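Local coordinates for quinoline 2-oxidoreductase large subunit (Pseudomonas putida, PDB 1T3Q), which probably hydroxylates quinoline at its 2-position as the molybdenum-carrying subunit of a xanthine dehydrogenase family oxidoreductase, at residues V675-R680 with I722-H726. Sequence-based numbering, arbitrary orientation.
Sequences VEGQIR and IRIRH. With MCN (pterin cytosine dinucleotide), chain N.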
loop_
_atom_site.group_PDB
_atom_site.type_symbol
_atom_site.label_atom_id
_atom_site.label_comp_id
_atom_site.label_asym_id
_atom_site.label_seq_id
_atom_site.Cartn_x
_atom_site.Cartn_y
_atom_site.Cartn_z
ATOM N N VAL B 675 -12.605 16.417 -24.127
ATOM C CA VAL B 675 -12.709 15.940 -25.502
ATOM C C VAL B 675 -11.806 16.762 -26.421
ATOM O O VAL B 675 -11.134 16.211 -27.293
ATOM C CB VAL B 675 -14.173 16.024 -26.023
ATOM C CG1 VAL B 675 -14.218 15.744 -27.514
ATOM C CG2 VAL B 675 -15.046 15.036 -25.270
ATOM N N GLU B 676 -11.774 18.082 -26.234
ATOM C CA GLU B 676 -10.928 18.896 -27.093
ATOM C C GLU B 676 -9.463 18.611 -26.812
ATOM O O GLU B 676 -8.639 18.677 -27.717
ATOM C CB GLU B 676 -11.240 20.390 -26.933
ATOM C CG GLU B 676 -12.604 20.770 -27.517
ATOM C CD GLU B 676 -12.732 22.249 -27.846
ATOM O OE1 GLU B 676 -11.787 23.017 -27.558
ATOM O OE2 GLU B 676 -13.781 22.641 -28.400
ATOM N N GLY B 677 -9.147 18.281 -25.565
ATOM C CA GLY B 677 -7.772 17.953 -25.230
ATOM C C GLY B 677 -7.370 16.701 -26.001
ATOM O O GLY B 677 -6.260 16.605 -26.515
ATOM N N GLN B 678 -8.293 15.745 -26.092
ATOM C CA GLN B 678 -8.052 14.493 -26.812
ATOM C C GLN B 678 -7.852 14.752 -28.300
ATOM O O GLN B 678 -7.025 14.107 -28.951
ATOM C CB GLN B 678 -9.230 13.539 -26.608
ATOM C CG GLN B 678 -9.340 12.992 -25.196
ATOM C CD GLN B 678 -8.191 12.063 -24.860
ATOM O OE1 GLN B 678 -8.055 10.994 -25.451
ATOM N NE2 GLN B 678 -7.352 12.472 -23.913
ATOM N N ILE B 679 -8.624 15.691 -28.840
ATOM C CA ILE B 679 -8.521 16.038 -30.249
ATOM C C ILE B 679 -7.179 16.705 -30.554
ATOM O O ILE B 679 -6.511 16.356 -31.529
ATOM C CB ILE B 679 -9.670 16.991 -30.677
ATOM C CG1 ILE B 679 -10.999 16.233 -30.699
ATOM C CG2 ILE B 679 -9.375 17.580 -32.046
ATOM C CD1 ILE B 679 -12.215 17.135 -30.877
ATOM N N ARG B 680 -6.781 17.673 -29.731
ATOM C CA ARG B 680 -5.510 18.353 -29.961
ATOM C C ARG B 680 -4.332 17.401 -29.781
ATOM O O ARG B 680 -3.375 17.439 -30.551
ATOM C CB ARG B 680 -5.374 19.571 -29.031
ATOM C CG ARG B 680 -6.393 20.664 -29.344
ATOM C CD ARG B 680 -6.002 22.013 -28.738
ATOM N NE ARG B 680 -6.846 23.089 -29.266
ATOM C CZ ARG B 680 -8.069 23.373 -28.829
ATOM N NH1 ARG B 680 -8.749 24.367 -29.387
ATOM N NH2 ARG B 680 -8.605 22.686 -27.825
ATOM N N ILE B 722 -5.220 25.061 -32.940
ATOM C CA ILE B 722 -6.229 24.258 -33.617
ATOM C C ILE B 722 -7.652 24.753 -33.386
ATOM O O ILE B 722 -8.024 25.081 -32.258
ATOM C CB ILE B 722 -6.109 22.792 -33.120
ATOM C CG1 ILE B 722 -4.724 22.252 -33.480
ATOM C CG2 ILE B 722 -7.222 21.929 -33.706
ATOM C CD1 ILE B 722 -4.261 21.097 -32.596
ATOM N N ARG B 723 -8.446 24.807 -34.455
ATOM C CA ARG B 723 -9.838 25.237 -34.337
ATOM C C ARG B 723 -10.739 24.006 -34.358
ATOM O O ARG B 723 -10.641 23.160 -35.251
ATOM C CB ARG B 723 -10.219 26.196 -35.468
ATOM C CG ARG B 723 -11.560 26.905 -35.243
ATOM C CD ARG B 723 -11.593 28.275 -35.921
ATOM N NE ARG B 723 -12.382 28.311 -37.154
ATOM C CZ ARG B 723 -13.712 28.303 -37.199
ATOM N NH1 ARG B 723 -14.340 28.343 -38.366
ATOM N NH2 ARG B 723 -14.417 28.249 -36.082
ATOM N N ILE B 724 -11.613 23.909 -33.363
ATOM C CA ILE B 724 -12.508 22.764 -33.239
ATOM C C ILE B 724 -13.979 23.133 -33.170
ATOM O O ILE B 724 -14.354 24.076 -32.486
ATOM C CB ILE B 724 -12.207 21.974 -31.953
ATOM C CG1 ILE B 724 -10.742 21.538 -31.932
ATOM C CG2 ILE B 724 -13.150 20.779 -31.839
ATOM C CD1 ILE B 724 -10.324 20.914 -30.607
ATOM N N ARG B 725 -14.806 22.366 -33.867
ATOM C CA ARG B 725 -16.245 22.563 -33.824
ATOM C C ARG B 725 -16.862 21.197 -33.519
ATOM O O ARG B 725 -16.295 20.154 -33.876
ATOM C CB ARG B 725 -16.754 23.149 -35.146
ATOM C CG ARG B 725 -16.408 24.634 -35.302
ATOM C CD ARG B 725 -17.041 25.439 -34.173
ATOM N NE ARG B 725 -16.602 26.834 -34.107
ATOM N N HIS B 726 -18.006 21.202 -32.841
ATOM C CA HIS B 726 -18.671 19.964 -32.443
ATOM C C HIS B 726 -20.093 19.782 -32.975
ATOM O O HIS B 726 -20.836 20.750 -33.168
ATOM C CB HIS B 726 -18.742 19.886 -30.915
ATOM C CG HIS B 726 -17.428 20.087 -30.226
ATOM N ND1 HIS B 726 -16.540 19.058 -30.002
ATOM C CD2 HIS B 726 -16.856 21.200 -29.708
ATOM C CE1 HIS B 726 -15.478 19.526 -29.372
ATOM N NE2 HIS B 726 -15.644 20.824 -29.182
HETATM N N1 MCN N . -14.876 11.654 -23.579
HETATM C C2 MCN N . -15.954 12.521 -23.204
HETATM N N3 MCN N . -17.096 12.332 -23.967
HETATM C C4 MCN N . -17.260 11.426 -25.010
HETATM C C5 MCN N . -16.118 10.574 -25.357
HETATM C C6 MCN N . -14.945 10.685 -24.648
HETATM O O2 MCN N . -15.821 13.338 -22.321
HETATM N N4 MCN N . -18.399 11.330 -25.663
HETATM C "C1'" MCN N . -13.573 11.808 -22.709
HETATM C C2D MCN N . -13.493 10.697 -21.565
HETATM O "O2'" MCN N . -12.842 11.255 -20.369
HETATM C "C3'" MCN N . -12.736 9.568 -22.232
HETATM C C4D MCN N . -11.714 10.255 -23.107
HETATM O O4D MCN N . -12.337 11.592 -23.450
HETATM O "O3'" MCN N . -12.097 8.726 -21.210
HETATM C "C5'" MCN N . -11.200 9.428 -24.319
HETATM O "O5'" MCN N . -12.354 8.983 -24.988
HETATM P PA MCN N . -12.682 7.473 -25.315
HETATM O O1A MCN N . -13.832 7.099 -24.431
HETATM O O2A MCN N . -12.798 7.439 -26.830
HETATM O O3A MCN N . -11.438 6.450 -25.083
HETATM P PB MCN N . -10.807 5.848 -23.740
HETATM O O1B MCN N . -10.983 4.365 -23.805
HETATM O O2B MCN N . -11.329 6.556 -22.525
HETATM O O3B MCN N . -9.253 6.231 -23.859
HETATM C C10 MCN N . -8.375 5.451 -24.630
HETATM C "C9'" MCN N . -8.104 6.245 -25.865
HETATM C "C8'" MCN N . -7.072 5.405 -26.654
HETATM S "S8'" MCN N . -7.643 3.797 -27.184
HETATM C "C7'" MCN N . -5.836 5.785 -26.986
HETATM S "S7'" MCN N . -4.652 4.791 -27.881
HETATM C "C6'" MCN N . -5.345 7.186 -26.489
HETATM C C7 MCN N . -6.508 8.122 -26.292
HETATM O "O9'" MCN N . -7.488 7.550 -25.441
HETATM N "N5'" MCN N . -4.447 6.898 -25.295
HETATM C C4A MCN N . -4.278 8.137 -24.557
HETATM N "N8'" MCN N . -6.046 9.408 -25.667
HETATM C C4B MCN N . -4.971 9.349 -24.732
HETATM N "N1'" MCN N . -4.775 10.537 -23.984
HETATM C "C2'" MCN N . -3.823 10.455 -23.026
HETATM N "N2'" MCN N . -3.588 11.566 -22.295
HETATM N "N3'" MCN N . -3.113 9.302 -22.760
HETATM C "C4'" MCN N . -3.268 8.051 -23.467
HETATM O "O4'" MCN N . -2.606 7.086 -23.172
HETATM O O HOH W 1 -14.418 24.796 -29.777
#
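Glu-676 and His-726 show how one carboxylate can tie a helix to the edge strand of a sheet. His-726 NE2 donates to the anti lone pair of Glu-676 OE2 at 2.7 Å, nearly straight at 164°, ring and carboxylate almost coplanar. A water bridges the same oxygen to Ile-724 O. Glu-676 OE1 takes a salt bridge from Arg-680 NH2, one helical turn on (3.2 Å). The extended arginine chain (chi3 169°) carries NH1 to Ile-722 O (3.0 Å), while NE pairs with Glu-148 of the small subunit. Replacing Arg-680 by leucine would probably leave Ile-722 O and both glutamates without this shared partner.

Among van der Waals contacts, Ile-724 CD1 lies over one guanidinium face, 3.7 Å from Arg-680 NH2, and meets Ile-679 CG2 tip to tip at 3.8 Å; the Ile-722 side chain passes that of Arg-680 in the opposite direction, CD1 3.9 Å from Arg-680 CG.

On the cofactor side, Gln-678 NE2 donates a hydrogen bond to pterin N1' (3.2 Å). Val-675 stands at the boundary, CG2 3.4 Å from cytosine C2 and CG1 near the His-726 ring. Helix 672-692 thus separates the cofactor from strand 722-726, which pairs in parallel with strand 655-665 and backs onto helix 426-437.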